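Local structure of glutaconate CoA-transferase subunit A (Acidaminococcus fermentans, 1POI) at residues A[94-99]-A[137-142]. The protein transfers the coenzyme A moiety from acetyl-CoA to glutaconate or (R)-2-hydroxyglutarate, a step in the breakdown of glutamate. Residues are numbered along the deposited sequence; the frame is centred on the assembly and turned at random.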
ATOM      1  N   LYS A  94      20.957 -41.419 -23.381  1.00 13.25           N
ATOM      2  CA  LYS A  94      20.676 -41.847 -22.022  1.00 11.62           C
ATOM      3  C   LYS A  94      19.443 -41.220 -21.399  1.00 11.98           C
ATOM      4  O   LYS A  94      19.225 -41.368 -20.200  1.00 13.98           O
ATOM      5  CB  LYS A  94      21.861 -41.510 -21.127  1.00 13.47           C
ATOM      6  CG  LYS A  94      23.187 -41.990 -21.650  1.00 16.43           C
ATOM      7  CD  LYS A  94      24.135 -42.285 -20.492  1.00 19.70           C
ATOM      8  CE  LYS A  94      24.472 -41.039 -19.708  1.00 22.61           C
ATOM      9  NZ  LYS A  94      25.041 -41.356 -18.361  1.00 27.58           N
ATOM     10  N   LEU A  95      18.677 -40.463 -22.180  1.00 12.88           N
ATOM     11  CA  LEU A  95      17.469 -39.802 -21.673  1.00 11.72           C
ATOM     12  C   LEU A  95      16.316 -39.968 -22.660  1.00 12.68           C
ATOM     13  O   LEU A  95      16.507 -39.766 -23.870  1.00 11.07           O
ATOM     14  CB  LEU A  95      17.750 -38.306 -21.475  1.00 10.80           C
ATOM     15  CG  LEU A  95      16.594 -37.335 -21.208  1.00  8.45           C
ATOM     16  CD1 LEU A  95      16.127 -37.488 -19.752  1.00  3.95           C
ATOM     17  CD2 LEU A  95      17.039 -35.891 -21.517  1.00  2.00           C
ATOM     18  N   THR A  96      15.153 -40.392 -22.150  1.00 14.00           N
ATOM     19  CA  THR A  96      13.934 -40.575 -22.962  1.00 14.23           C
ATOM     20  C   THR A  96      13.324 -39.175 -23.034  1.00 10.21           C
ATOM     21  O   THR A  96      12.903 -38.628 -22.005  1.00  6.53           O
ATOM     22  CB  THR A  96      12.861 -41.501 -22.264  1.00 16.72           C
ATOM     23  OG1 THR A  96      13.467 -42.671 -21.698  1.00 20.11           O
ATOM     24  CG2 THR A  96      11.819 -41.937 -23.266  1.00 17.32           C
ATOM     25  N   MET A  97      13.169 -38.630 -24.230  1.00 10.54           N
ATOM     26  CA  MET A  97      12.644 -37.268 -24.321  1.00 14.69           C
ATOM     27  C   MET A  97      11.763 -36.907 -25.509  1.00 13.59           C
ATOM     28  O   MET A  97      12.070 -37.245 -26.656  1.00 13.37           O
ATOM     29  CB  MET A  97      13.825 -36.287 -24.293  1.00 21.35           C
ATOM     30  CG  MET A  97      13.443 -34.821 -24.408  1.00 25.97           C
ATOM     31  SD  MET A  97      14.864 -33.789 -24.549  1.00 29.23           S
ATOM     32  CE  MET A  97      14.876 -33.588 -26.282  1.00 26.11           C
ATOM     33  N   GLU A  98      10.713 -36.142 -25.231  1.00 13.34           N
ATOM     34  CA  GLU A  98       9.798 -35.682 -26.275  1.00 15.45           C
ATOM     35  C   GLU A  98       9.915 -34.157 -26.398  1.00 17.10           C
ATOM     36  O   GLU A  98      10.221 -33.467 -25.429  1.00 16.45           O
ATOM     37  CB  GLU A  98       8.349 -36.064 -25.935  1.00 13.40           C
ATOM     38  CG  GLU A  98       7.369 -35.891 -27.079  1.00 17.24           C
ATOM     39  CD  GLU A  98       7.839 -36.532 -28.390  1.00 20.54           C
ATOM     40  OE1 GLU A  98       8.612 -35.894 -29.121  1.00 22.13           O
ATOM     41  OE2 GLU A  98       7.430 -37.665 -28.709  1.00 21.65           O
ATOM     42  N   ASP A  99       9.696 -33.645 -27.598  1.00 18.09           N
ATOM     43  CA  ASP A  99       9.736 -32.220 -27.862  1.00 19.12           C
ATOM     44  C   ASP A  99       8.385 -31.723 -28.313  1.00 20.73           C
ATOM     45  O   ASP A  99       7.830 -32.227 -29.291  1.00 21.03           O
ATOM     46  CB  ASP A  99      10.677 -31.904 -29.024  1.00 21.31           C
ATOM     47  CG  ASP A  99      12.079 -31.610 -28.587  1.00 21.28           C
ATOM     48  OD1 ASP A  99      12.275 -30.878 -27.578  1.00 19.84           O
ATOM     49  OD2 ASP A  99      12.982 -32.115 -29.285  1.00 21.12           O
ATOM     50  N   LYS A 137       5.852 -44.459 -30.538  1.00 16.97           N
ATOM     51  CA  LYS A 137       4.636 -45.110 -30.079  1.00 21.98           C
ATOM     52  C   LYS A 137       5.063 -46.409 -29.409  1.00 21.86           C
ATOM     53  O   LYS A 137       4.558 -46.756 -28.347  1.00 24.20           O
ATOM     54  CB  LYS A 137       3.683 -45.364 -31.265  1.00 24.52           C
ATOM     55  CG  LYS A 137       2.647 -46.467 -31.049  1.00 29.24           C
ATOM     56  CD  LYS A 137       1.686 -46.166 -29.922  1.00 29.51           C
ATOM     57  CE  LYS A 137       0.653 -45.184 -30.382  1.00 33.71           C
ATOM     58  NZ  LYS A 137      -0.094 -45.699 -31.547  1.00 36.89           N
ATOM     59  N   GLU A 138       6.076 -47.053 -29.984  1.00 22.08           N
ATOM     60  CA  GLU A 138       6.603 -48.308 -29.467  1.00 22.28           C
ATOM     61  C   GLU A 138       7.172 -48.165 -28.066  1.00 20.55           C
ATOM     62  O   GLU A 138       6.916 -48.998 -27.198  1.00 24.51           O
ATOM     63  CB  GLU A 138       7.647 -48.895 -30.419  1.00 26.39           C
ATOM     64  CG  GLU A 138       8.180 -50.252 -29.969  1.00 37.31           C
ATOM     65  CD  GLU A 138       9.075 -50.933 -31.008  1.00 44.46           C
ATOM     66  OE1 GLU A 138       8.719 -50.918 -32.215  1.00 46.76           O
ATOM     67  OE2 GLU A 138      10.120 -51.503 -30.608  1.00 46.54           O
ATOM     68  N   VAL A 139       7.940 -47.118 -27.830  1.00 17.58           N
ATOM     69  CA  VAL A 139       8.485 -46.925 -26.506  1.00 13.94           C
ATOM     70  C   VAL A 139       7.433 -46.372 -25.568  1.00 10.88           C
ATOM     71  O   VAL A 139       7.390 -46.753 -24.420  1.00 11.36           O
ATOM     72  CB  VAL A 139       9.754 -46.031 -26.533  1.00 16.95           C
ATOM     73  CG1 VAL A 139      10.090 -45.511 -25.130  1.00 12.87           C
ATOM     74  CG2 VAL A 139      10.935 -46.835 -27.090  1.00 15.05           C
ATOM     75  N   ARG A 140       6.562 -45.500 -26.056  1.00 12.07           N
ATOM     76  CA  ARG A 140       5.513 -44.906 -25.218  1.00 14.66           C
ATOM     77  C   ARG A 140       4.605 -45.955 -24.581  1.00 15.68           C
ATOM     78  O   ARG A 140       4.212 -45.823 -23.405  1.00 14.26           O
ATOM     79  CB  ARG A 140       4.661 -43.927 -26.034  1.00 17.17           C
ATOM     80  CG  ARG A 140       5.301 -42.561 -26.244  1.00 18.22           C
ATOM     81  CD  ARG A 140       4.605 -41.794 -27.365  1.00 16.40           C
ATOM     82  NE  ARG A 140       5.060 -40.411 -27.448  1.00 11.14           N
ATOM     83  CZ  ARG A 140       4.756 -39.469 -26.558  1.00 17.61           C
ATOM     84  NH1 ARG A 140       3.990 -39.737 -25.502  1.00 14.92           N
ATOM     85  NH2 ARG A 140       5.243 -38.246 -26.708  1.00 22.51           N
ATOM     86  N   LYS A 141       4.301 -47.002 -25.362  1.00 15.66           N
ATOM     87  CA  LYS A 141       3.442 -48.116 -24.940  1.00 15.12           C
ATOM     88  C   LYS A 141       3.960 -48.918 -23.761  1.00 13.68           C
ATOM     89  O   LYS A 141       3.179 -49.485 -22.994  1.00 11.99           O
ATOM     90  CB  LYS A 141       3.155 -49.058 -26.116  1.00 17.04           C
ATOM     91  CG  LYS A 141       1.853 -48.757 -26.824  1.00 20.17           C
ATOM     92  CD  LYS A 141       1.461 -49.853 -27.802  1.00 25.58           C
ATOM     93  CE  LYS A 141       2.364 -49.843 -29.029  1.00 32.10           C
ATOM     94  NZ  LYS A 141       1.988 -50.842 -30.095  1.00 34.35           N
ATOM     95  N   THR A 142       5.273 -48.965 -23.610  1.00 13.65           N
ATOM     96  CA  THR A 142       5.867 -49.701 -22.523  1.00 14.85           C
ATOM     97  C   THR A 142       6.157 -48.811 -21.325  1.00 16.76           C
ATOM     98  O   THR A 142       6.664 -49.287 -20.313  1.00 17.84           O
ATOM     99  CB  THR A 142       7.160 -50.336 -22.971  1.00 13.54           C
ATOM    100  OG1 THR A 142       8.121 -49.312 -23.219  1.00 17.60           O
ATOM    101  CG2 THR A 142       6.946 -51.091 -24.249  1.00 15.66           C
TER
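Glu-98 and Arg-140 carry this contact, joining the outermost strand of this chain's parallel sheet, 96-99, to the short helix 137-141 through one buried salt bridge. Arg-140 NH2 donates to Glu-98 OE2 over 3.0 Å, nearly straight at 165°, and meets the lone pair anti to the other oxygen. Carboxylate and guanidinium lie almost coplanar (10° apart), with OE2 at the edge of the guanidinium and near its plane, gripped by NH2 alone of its nitrogens rather than by a two-pronged pair. Arg-140 reaches the strand because its chain runs extended from CG to NE; NH1 is taken by the carbonyl of Pro-147. On the other side, Glu-98 has CG anti to its backbone N (chi1 -168°) and then bends at chi2, which brings OE1 back to within 2.9 Å of Asp-99 N. OE1 also meets Gly-134 N and Lys-150 NZ, while OE2 accepts from Ile-135 N, so the carboxylate ties down the loop leading into the helix as well. Two residues earlier in the strand, Thr-96 CG2 and Val-139 CG1 come methyl to methyl at 4.4 Å, a light touch at the margin. A glutamine in place of Glu-98 would probably leave Arg-140 and Lys-150 without their shared counter-charge. With two basic partners and several N-H donors around it, the buried carboxylate is likely to stay ionised, linking strand, loop and helix by charge more than by apolar packing.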